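Local coordinates for putative uncharacterized protein (Bacteroides thetaiotaomicron, PDB 2RBK), which is probably a magnesium-dependent phosphatase of the haloacid dehalogenase superfamily, captured here with a vanadium oxyanion and a magnesium ion in its active site, at residues K3-D8 with L37-A42; D186-G191 with I216-H221; E205-G210 with A222-A227. One frame throughout, in Å; residues are numbered along the deposited sequence. Where two conformers were deposited one is given.

Contact 1 (K3-D8 with L37-A42); sequences KALFFD and LKIFIA. With MG (magnesium ion), chain B; VN4 (oxido(dioxo)vanadium), chain C.
K3 gives its carbonyl O to K38 N (3.0 Å), the first of five backbone bonds between the two segments, whose strands 4-7 and 38-42 run parallel as the two strands of a beta-alpha-beta crossover through helix 23-34 in the Rossmann-like HAD core. A4, small enough to sit beside an aromatic ring, sets its CB at the edge of F40, in the ring plane. On the other sheet face L5 crosses L37, L5 CD2 meeting L37 CD1 at 4.0 Å, while L5 N and O bond K38 O and F40 N. F6 points the same way as F40; their planes lie 22° apart but are slid so far that overlap is slight, and F40 CD1 sits over one face of F6, 3.6 Å from F6 CE2. Helix 188-199 covers this apolar face. F7 turns to the L5 side, its CE1 against I39 CG2, beneath helix 23-34. D8 follows the strand end, where the DxD sequence of HAD phosphatases would place its first aspartate. With CG anti to the backbone N (chi1 177°), the carboxylate runs on past the strand and divides its oxygens: D8 OD1, also hydrogen-bonded to T12, binds magnesium at 2.1 Å, and D8 OD2 binds V of the vanadium group at 2.0 Å.

Contact 2 (D186-G191 with I216-H221); sequences DTKQKG and ISMLRH. With VN4 (oxido(dioxo)vanadium), chain C.
The imidazole of H221 carries the side chain of Q189 on one face: Q189 CG lies 3.6 Å from the centroid of the H221 ring, 17° off the normal, in a CH-pi contact, and the amide beyond it stacks with its plane 20° from that of the ring. NE2 of Q189 comes within 3.4 Å of H221 ND1, yet it lies over the face, at a poor angle for a hydrogen bond. H221 NE2 is hydrogen-bonded to D193, one turn further along helix 188-199. Glutamine suits this place because its CG methylene lies over the ring, toward the rim, while OE1 reaches water 4, which also donates to S217 O. Q189 CG stands anti to its own N (chi1 155°) and the chain runs out extended, which lays the amide across the imidazole. Replacing H221 by alanine is likely to take away the surface on which the Q189 amide lies, leaving it freer to turn, and to deprive D193 of this partner.

Beside this stack, T187 OG1 and S217 OG share a hydrogen bond of 3.0 Å, and T187, the N-cap of helix 188-199, also accepts a weak bond from Q189 N. K188 CB packs 3.9 Å from M218 SD. Lysine fits here because its extended chain lies on M218 while its cationic end reaches the oxyanion: K188 NZ donates to vanadate O3 at 3.1 Å and pairs with D215 in a salt bridge, consistent with the conserved active-site lysine of HAD enzymes. Helix 216-221 thus lies between the start of helix 188-199 and helix 233-238.

Contact 3 (E205-G210 with A222-A227); sequences ETMSFG and AAIGVA
Strands 206-210 and 224-227, joined through helix 216-221 as a beta-alpha-beta unit, run parallel, 16° apart in direction and 4.7 Å between axes, with S208 N bonded to I224 O, V226 N to S208 O and G210 N to V226 O. I224 N reaches T206 O at 3.2 Å, where the pairing begins. Just before it, the turn out of helix 216-221 is held by a side chain: A223 N donates to T206 OG1 at 3.0 Å. That hydroxyl stands between the backbone N and carbonyl carbon of its own residue (chi1 62°), facing the turn, and it also bonds L203 O. Threonine suits the spot, since its branched CB favours a strand and its hydroxyl can serve both neighbours.

On one sheet face M207, bent at its last torsion (chi3 -74°), brings its CE to I224 CD1 at 3.7 Å, the two chains crossing. F209 lies alongside V226 and points the same way, its CD2 3.7 Å from V226 CB; helix 250-258 covers this apolar row. The opposite face is built of small residues. S208 OG comes 3.4 Å from A222 CB and bonds M218 O, while G225, without a side chain, adds nothing beside that hydroxyl. The chemistry is therefore divided: a thioether, an aromatic ring and branched aliphatics line the face under helix 250-258, whereas buried hydroxyls on T206 and S208 tie the strand to main-chain groups of the crossover and of the loop before the strand.

Contacts 1 and 3 are two parallel strand pairs of one mixed sheet, their centres 9 Å apart; strands 4-7 and 206-210 are neighbours, so the order 38-42, 4-7, 206-210, 224-227 is continuous. Backbone bonds such as F6 N to M207 O and stacking of F7 on F209 join them. Contact 1 closes early in the chain, before the other two open. Contacts 2 and 3 alternate in sequence, because strand 206-210 follows helix 188-199 and helix 216-221 links the strands of contact 3. Contact 2, 13 Å from contact 1 and 10 Å from contact 3, brings K188 to D8, so distant parts of the chain converge on the vanadate at the strand ends.

Contact 1 (K3-D8 with L37-A42)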
loop_
_atom_site.group_PDB
_atom_site.type_symbol
_atom_site.label_atom_id
_atom_site.label_comp_id
_atom_site.label_asym_id
_atom_site.label_seq_id
_atom_site.Cartn_x
_atom_site.Cartn_y
_atom_site.Cartn_z
ATOM N N LYS A 3 -7.459 -19.045 -3.775
ATOM C CA LYS A 3 -8.014 -18.505 -5.010
ATOM C C LYS A 3 -7.521 -17.093 -5.294
ATOM O O LYS A 3 -7.550 -16.695 -6.459
ATOM C CB LYS A 3 -9.525 -18.520 -4.993
ATOM C CG LYS A 3 -10.111 -19.928 -5.002
ATOM C CD LYS A 3 -11.635 -19.973 -5.194
ATOM C CE LYS A 3 -12.156 -21.267 -5.816
ATOM N NZ LYS A 3 -13.645 -21.247 -6.008
ATOM N N ALA A 4 -7.122 -16.331 -4.303
ATOM C CA ALA A 4 -6.791 -14.915 -4.460
ATOM C C ALA A 4 -5.493 -14.616 -3.709
ATOM O O ALA A 4 -5.382 -14.966 -2.530
ATOM C CB ALA A 4 -7.897 -14.034 -3.952
ATOM N N LEU A 5 -4.563 -13.999 -4.396
ATOM C CA LEU A 5 -3.270 -13.554 -3.843
ATOM C C LEU A 5 -3.277 -12.041 -3.761
ATOM O O LEU A 5 -3.655 -11.368 -4.733
ATOM C CB LEU A 5 -2.144 -13.972 -4.758
ATOM C CG LEU A 5 -2.078 -15.467 -5.162
ATOM C CD1 LEU A 5 -0.893 -15.700 -6.056
ATOM C CD2 LEU A 5 -2.053 -16.368 -3.934
ATOM N N PHE A 6 -2.830 -11.486 -2.640
ATOM C CA PHE A 6 -2.759 -10.070 -2.420
ATOM C C PHE A 6 -1.323 -9.671 -2.101
ATOM O O PHE A 6 -0.798 -10.097 -1.080
ATOM C CB PHE A 6 -3.659 -9.643 -1.247
ATOM C CG PHE A 6 -5.108 -9.915 -1.561
ATOM C CD1 PHE A 6 -5.747 -11.105 -1.246
ATOM C CD2 PHE A 6 -5.856 -8.931 -2.222
ATOM C CE1 PHE A 6 -7.058 -11.320 -1.583
ATOM C CE2 PHE A 6 -7.178 -9.149 -2.571
ATOM C CZ PHE A 6 -7.776 -10.343 -2.224
ATOM N N PHE A 7 -0.728 -8.878 -2.979
ATOM C CA PHE A 7 0.685 -8.499 -2.859
ATOM C C PHE A 7 0.829 -7.010 -2.560
ATOM O O PHE A 7 0.430 -6.164 -3.359
ATOM C CB PHE A 7 1.430 -8.762 -4.139
ATOM C CG PHE A 7 1.539 -10.210 -4.511
ATOM C CD1 PHE A 7 0.677 -10.796 -5.404
ATOM C CD2 PHE A 7 2.526 -11.022 -3.932
ATOM C CE1 PHE A 7 0.790 -12.133 -5.750
ATOM C CE2 PHE A 7 2.617 -12.357 -4.273
ATOM C CZ PHE A 7 1.758 -12.917 -5.184
ATOM N N ASP A 8 1.506 -6.703 -1.438
ATOM C CA ASP A 8 2.109 -5.391 -1.302
ATOM C C ASP A 8 3.127 -5.181 -2.410
ATOM O O ASP A 8 3.664 -6.128 -2.971
ATOM C CB ASP A 8 2.786 -5.319 0.057
ATOM C CG ASP A 8 3.512 -4.059 0.330
ATOM O OD1 ASP A 8 4.695 -4.137 0.742
ATOM O OD2 ASP A 8 2.910 -2.964 0.144
ATOM N N LEU A 37 -5.088 -18.583 -10.330
ATOM C CA LEU A 37 -5.081 -17.681 -9.215
ATOM C C LEU A 37 -5.447 -16.286 -9.690
ATOM O O LEU A 37 -4.985 -15.858 -10.749
ATOM C CB LEU A 37 -3.729 -17.603 -8.507
ATOM C CG LEU A 37 -3.331 -18.706 -7.561
ATOM C CD1 LEU A 37 -4.277 -18.698 -6.326
ATOM C CD2 LEU A 37 -3.257 -20.077 -8.205
ATOM N N LYS A 38 -6.233 -15.568 -8.902
ATOM C CA LYS A 38 -6.426 -14.151 -9.109
ATOM C C LYS A 38 -5.309 -13.429 -8.334
ATOM O O LYS A 38 -5.024 -13.752 -7.192
ATOM C CB LYS A 38 -7.796 -13.686 -8.667
ATOM C CG LYS A 38 -8.932 -14.382 -9.351
ATOM C CD LYS A 38 -8.909 -14.485 -10.818
ATOM C CE LYS A 38 -10.225 -15.031 -11.335
ATOM N NZ LYS A 38 -10.163 -15.294 -12.745
ATOM N N ILE A 39 -4.698 -12.439 -8.999
ATOM C CA ILE A 39 -3.534 -11.753 -8.485
ATOM C C ILE A 39 -3.845 -10.274 -8.309
ATOM O O ILE A 39 -4.222 -9.584 -9.283
ATOM C CB ILE A 39 -2.349 -11.927 -9.451
ATOM C CG1 ILE A 39 -1.950 -13.405 -9.559
ATOM C CG2 ILE A 39 -1.200 -11.011 -9.056
ATOM C CD1 ILE A 39 -0.931 -13.709 -10.605
ATOM N N PHE A 40 -3.777 -9.799 -7.085
ATOM C CA PHE A 40 -4.172 -8.442 -6.746
ATOM C C PHE A 40 -3.017 -7.726 -6.113
ATOM O O PHE A 40 -2.210 -8.261 -5.339
ATOM C CB PHE A 40 -5.328 -8.473 -5.753
ATOM C CG PHE A 40 -6.529 -9.196 -6.318
ATOM C CD1 PHE A 40 -6.889 -10.451 -5.874
ATOM C CD2 PHE A 40 -7.243 -8.594 -7.345
ATOM C CE1 PHE A 40 -8.004 -11.079 -6.462
ATOM C CE2 PHE A 40 -8.340 -9.226 -7.928
ATOM C CZ PHE A 40 -8.695 -10.492 -7.497
ATOM N N ILE A 41 -2.937 -6.433 -6.408
ATOM C CA ILE A 41 -2.039 -5.494 -5.744
ATOM C C ILE A 41 -2.713 -4.910 -4.541
ATOM O O ILE A 41 -3.913 -4.602 -4.618
ATOM C CB ILE A 41 -1.631 -4.402 -6.754
ATOM C CG1 ILE A 41 -0.870 -5.020 -7.944
ATOM C CG2 ILE A 41 -0.853 -3.274 -6.097
ATOM C CD1 ILE A 41 0.392 -5.739 -7.558
ATOM N N ALA A 42 -1.999 -4.772 -3.424
ATOM C CA ALA A 42 -2.545 -4.168 -2.205
ATOM C C ALA A 42 -1.470 -3.234 -1.688
ATOM O O ALA A 42 -0.535 -3.664 -1.008
ATOM C CB ALA A 42 -2.979 -5.211 -1.209
HETATM MG MG MG B . 5.847 -2.731 1.706
HETATM V V VN4 C . 3.353 -1.011 -0.127
HETATM O O1 VN4 C . 3.265 -1.166 -1.781
HETATM O O2 VN4 C . 4.887 -1.209 0.714
HETATM O O3 VN4 C . 2.168 -0.045 0.892
HETATM O O HOH W 1 4.426 -2.606 3.238
HETATM O O HOH W 2 7.278 -1.560 2.661
HETATM O O HOH W 3 3.780 0.983 -0.720
#

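Contact 2 (D186-G191 with I216-H221)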
loop_
_atom_site.group_PDB
_atom_site.type_symbol
_atom_site.label_atom_id
_atom_site.label_comp_id
_atom_site.label_asym_id
_atom_site.label_seq_id
_atom_site.Cartn_x
_atom_site.Cartn_y
_atom_site.Cartn_z
ATOM N N ASP A 186 -10.458 2.046 6.606
ATOM C CA ASP A 186 -9.789 1.825 5.335
ATOM C C ASP A 186 -8.355 1.430 5.534
ATOM O O ASP A 186 -7.464 2.254 5.691
ATOM C CB ASP A 186 -9.931 3.066 4.466
ATOM C CG ASP A 186 -11.414 3.268 4.126
ATOM O OD1 ASP A 186 -12.147 2.269 3.990
ATOM O OD2 ASP A 186 -11.807 4.445 4.094
ATOM N N THR A 187 -8.134 0.118 5.563
ATOM C CA THR A 187 -6.844 -0.534 5.571
ATOM C C THR A 187 -6.823 -1.593 4.483
ATOM O O THR A 187 -7.872 -1.870 3.869
ATOM C CB THR A 187 -6.461 -1.221 6.918
ATOM O OG1 THR A 187 -7.213 -2.380 7.045
ATOM C CG2 THR A 187 -6.754 -0.289 8.092
ATOM N N LYS A 188 -5.690 -2.215 4.258
ATOM C CA LYS A 188 -5.679 -3.243 3.206
ATOM C C LYS A 188 -6.654 -4.379 3.470
ATOM O O LYS A 188 -7.079 -5.043 2.513
ATOM C CB LYS A 188 -4.260 -3.726 2.985
ATOM C CG LYS A 188 -3.323 -2.693 2.407
ATOM C CD LYS A 188 -1.924 -3.175 2.288
ATOM C CE LYS A 188 -0.970 -2.042 1.886
ATOM N NZ LYS A 188 0.395 -2.529 1.532
ATOM N N GLN A 189 -6.969 -4.651 4.721
ATOM C CA GLN A 189 -7.999 -5.660 5.048
ATOM C C GLN A 189 -9.326 -5.343 4.401
ATOM O O GLN A 189 -10.034 -6.231 3.890
ATOM C CB GLN A 189 -8.178 -5.789 6.574
ATOM C CG GLN A 189 -9.449 -6.264 7.167
ATOM C CD GLN A 189 -9.405 -6.493 8.645
ATOM O OE1 GLN A 189 -8.373 -6.232 9.279
ATOM N NE2 GLN A 189 -10.478 -7.046 9.237
ATOM N N LYS A 190 -9.755 -4.058 4.463
ATOM C CA LYS A 190 -10.975 -3.609 3.767
ATOM C C LYS A 190 -10.857 -3.871 2.296
ATOM O O LYS A 190 -11.810 -4.296 1.628
ATOM C CB LYS A 190 -11.187 -2.102 4.029
ATOM C CG LYS A 190 -12.280 -1.419 3.207
ATOM C CD LYS A 190 -13.630 -1.961 3.431
ATOM C CE LYS A 190 -14.706 -0.972 2.917
ATOM N NZ LYS A 190 -16.093 -1.521 3.029
ATOM N N GLY A 191 -9.671 -3.593 1.721
ATOM C CA GLY A 191 -9.459 -3.848 0.316
ATOM C C GLY A 191 -9.673 -5.324 -0.043
ATOM O O GLY A 191 -10.320 -5.618 -1.044
ATOM N N ILE A 216 0.066 -5.407 8.278
ATOM C CA ILE A 216 -0.289 -6.292 9.388
ATOM C C ILE A 216 -1.758 -6.673 9.353
ATOM O O ILE A 216 -2.090 -7.840 9.564
ATOM C CB ILE A 216 0.154 -5.637 10.727
ATOM C CG1 ILE A 216 1.663 -5.751 10.856
ATOM C CG2 ILE A 216 -0.576 -6.224 11.916
ATOM C CD1 ILE A 216 2.265 -4.960 12.037
ATOM N N SER A 217 -2.655 -5.702 9.094
ATOM C CA SER A 217 -4.076 -6.083 9.131
ATOM C C SER A 217 -4.374 -7.091 8.034
ATOM O O SER A 217 -5.164 -8.033 8.285
ATOM C CB SER A 217 -4.999 -4.908 9.099
ATOM O OG SER A 217 -4.912 -4.185 7.901
ATOM N N MET A 218 -3.815 -6.974 6.844
ATOM C CA MET A 218 -4.096 -7.986 5.810
ATOM C C MET A 218 -3.364 -9.300 6.037
ATOM O O MET A 218 -3.872 -10.336 5.566
ATOM C CB MET A 218 -3.872 -7.474 4.381
ATOM C CG MET A 218 -2.452 -7.288 3.918
ATOM S SD MET A 218 -2.435 -7.095 2.127
ATOM C CE MET A 218 -0.666 -7.000 1.829
ATOM N N LEU A 219 -2.220 -9.299 6.701
ATOM C CA LEU A 219 -1.512 -10.532 7.068
ATOM C C LEU A 219 -2.371 -11.337 8.063
ATOM O O LEU A 219 -2.409 -12.557 7.984
ATOM C CB LEU A 219 -0.144 -10.230 7.629
ATOM C CG LEU A 219 0.860 -9.730 6.594
ATOM C CD1 LEU A 219 2.133 -9.172 7.215
ATOM C CD2 LEU A 219 1.240 -10.804 5.607
ATOM N N ARG A 220 -3.005 -10.640 9.003
ATOM C CA ARG A 220 -3.861 -11.292 9.981
ATOM C C ARG A 220 -5.181 -11.716 9.352
ATOM O O ARG A 220 -5.747 -12.744 9.714
ATOM C CB ARG A 220 -4.052 -10.375 11.195
ATOM C CG ARG A 220 -2.809 -10.223 12.042
ATOM C CD ARG A 220 -3.063 -9.608 13.415
ATOM N NE ARG A 220 -1.820 -9.451 14.166
ATOM C CZ ARG A 220 -1.092 -10.345 14.807
ATOM N NH1 ARG A 220 -1.534 -11.615 14.801
ATOM N NH2 ARG A 220 0.031 -10.025 15.443
ATOM N N HIS A 221 -5.737 -10.909 8.434
ATOM C CA HIS A 221 -7.076 -11.113 7.916
ATOM C C HIS A 221 -7.161 -12.164 6.854
ATOM O O HIS A 221 -8.149 -12.948 6.806
ATOM C CB HIS A 221 -7.601 -9.781 7.398
ATOM C CG HIS A 221 -9.051 -9.784 6.971
ATOM N ND1 HIS A 221 -10.057 -10.087 7.862
ATOM C CD2 HIS A 221 -9.599 -9.435 5.759
ATOM C CE1 HIS A 221 -11.199 -9.946 7.168
ATOM N NE2 HIS A 221 -10.953 -9.552 5.948
HETATM V V VN4 C . 3.353 -1.011 -0.127
HETATM O O1 VN4 C . 3.265 -1.166 -1.781
HETATM O O2 VN4 C . 4.887 -1.209 0.714
HETATM O O3 VN4 C . 2.168 -0.045 0.892
HETATM O O HOH W 4 -6.832 -7.925 10.586
HETATM O O HOH W 3 3.780 0.983 -0.720
#

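Contact 3 (E205-G210 with A222-A227)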
loop_
_atom_site.group_PDB
_atom_site.type_symbol
_atom_site.label_atom_id
_atom_site.label_comp_id
_atom_site.label_asym_id
_atom_site.label_seq_id
_atom_site.Cartn_x
_atom_site.Cartn_y
_atom_site.Cartn_z
ATOM N N GLU A 205 -10.121 -18.457 1.311
ATOM C CA GLU A 205 -9.425 -18.762 0.064
ATOM C C GLU A 205 -8.417 -17.690 -0.310
ATOM O O GLU A 205 -8.018 -17.573 -1.474
ATOM C CB GLU A 205 -10.464 -18.953 -1.043
ATOM C CG GLU A 205 -11.462 -20.066 -0.820
ATOM C CD GLU A 205 -12.665 -20.059 -1.773
ATOM O OE1 GLU A 205 -13.123 -21.182 -2.109
ATOM O OE2 GLU A 205 -13.225 -18.986 -2.221
ATOM N N THR A 206 -7.989 -16.852 0.652
ATOM C CA THR A 206 -7.094 -15.735 0.387
ATOM C C THR A 206 -5.697 -15.960 0.956
ATOM O O THR A 206 -5.527 -16.621 1.992
ATOM C CB THR A 206 -7.658 -14.432 0.968
ATOM O OG1 THR A 206 -7.794 -14.508 2.387
ATOM C CG2 THR A 206 -9.005 -14.103 0.334
ATOM N N MET A 207 -4.715 -15.333 0.330
ATOM C CA MET A 207 -3.343 -15.314 0.802
ATOM C C MET A 207 -2.796 -13.913 0.573
ATOM O O MET A 207 -2.959 -13.358 -0.524
ATOM C CB MET A 207 -2.505 -16.336 0.040
ATOM C CG MET A 207 -1.049 -16.459 0.514
ATOM S SD MET A 207 -0.129 -17.743 -0.348
ATOM C CE MET A 207 -0.854 -19.201 0.403
ATOM N N SER A 208 -2.116 -13.362 1.564
ATOM C CA SER A 208 -1.529 -12.024 1.453
ATOM C C SER A 208 -0.020 -12.102 1.707
ATOM O O SER A 208 0.478 -13.021 2.375
ATOM C CB SER A 208 -2.198 -11.064 2.424
ATOM O OG SER A 208 -1.980 -11.489 3.749
ATOM N N PHE A 209 0.699 -11.112 1.165
ATOM C CA PHE A 209 2.135 -11.010 1.196
ATOM C C PHE A 209 2.524 -9.588 1.541
ATOM O O PHE A 209 2.069 -8.667 0.854
ATOM C CB PHE A 209 2.756 -11.375 -0.150
ATOM C CG PHE A 209 2.423 -12.753 -0.681
ATOM C CD1 PHE A 209 1.192 -13.016 -1.261
ATOM C CD2 PHE A 209 3.348 -13.778 -0.637
ATOM C CE1 PHE A 209 0.899 -14.247 -1.783
ATOM C CE2 PHE A 209 3.045 -15.033 -1.147
ATOM C CZ PHE A 209 1.823 -15.277 -1.735
ATOM N N GLY A 210 3.398 -9.407 2.534
ATOM C CA GLY A 210 3.802 -8.049 2.893
ATOM C C GLY A 210 5.064 -8.017 3.686
ATOM O O GLY A 210 5.584 -9.027 4.174
ATOM N N ALA A 222 -6.205 -12.213 5.938
ATOM C CA ALA A 222 -6.184 -13.254 4.929
ATOM C C ALA A 222 -6.091 -14.625 5.588
ATOM O O ALA A 222 -5.611 -14.770 6.713
ATOM C CB ALA A 222 -5.021 -13.049 3.976
ATOM N N ALA A 223 -6.557 -15.677 4.886
ATOM C CA ALA A 223 -6.456 -17.006 5.449
ATOM C C ALA A 223 -5.013 -17.371 5.769
ATOM O O ALA A 223 -4.722 -18.012 6.808
ATOM C CB ALA A 223 -7.139 -18.042 4.564
ATOM N N ILE A 224 -4.108 -17.022 4.875
ATOM C CA ILE A 224 -2.678 -17.273 5.012
ATOM C C ILE A 224 -1.979 -15.953 4.775
ATOM O O ILE A 224 -2.137 -15.385 3.675
ATOM C CB ILE A 224 -2.179 -18.358 4.087
ATOM C CG1 ILE A 224 -2.894 -19.701 4.333
ATOM C CG2 ILE A 224 -0.654 -18.487 4.213
ATOM C CD1 ILE A 224 -2.670 -20.734 3.259
ATOM N N GLY A 225 -1.206 -15.491 5.726
ATOM C CA GLY A 225 -0.385 -14.285 5.581
ATOM C C GLY A 225 1.101 -14.642 5.518
ATOM O O GLY A 225 1.562 -15.436 6.369
ATOM N N VAL A 226 1.787 -14.112 4.552
ATOM C CA VAL A 226 3.191 -14.339 4.343
ATOM C C VAL A 226 3.975 -13.038 4.544
ATOM O O VAL A 226 3.728 -12.056 3.851
ATOM C CB VAL A 226 3.445 -14.864 2.897
ATOM C CG1 VAL A 226 4.946 -14.968 2.642
ATOM C CG2 VAL A 226 2.722 -16.163 2.688
ATOM N N ALA A 227 4.946 -13.071 5.460
ATOM C CA ALA A 227 5.857 -11.932 5.679
ATOM C C ALA A 227 7.159 -12.166 4.985
ATOM O O ALA A 227 7.721 -13.255 4.988
ATOM C CB ALA A 227 6.146 -11.736 7.175
#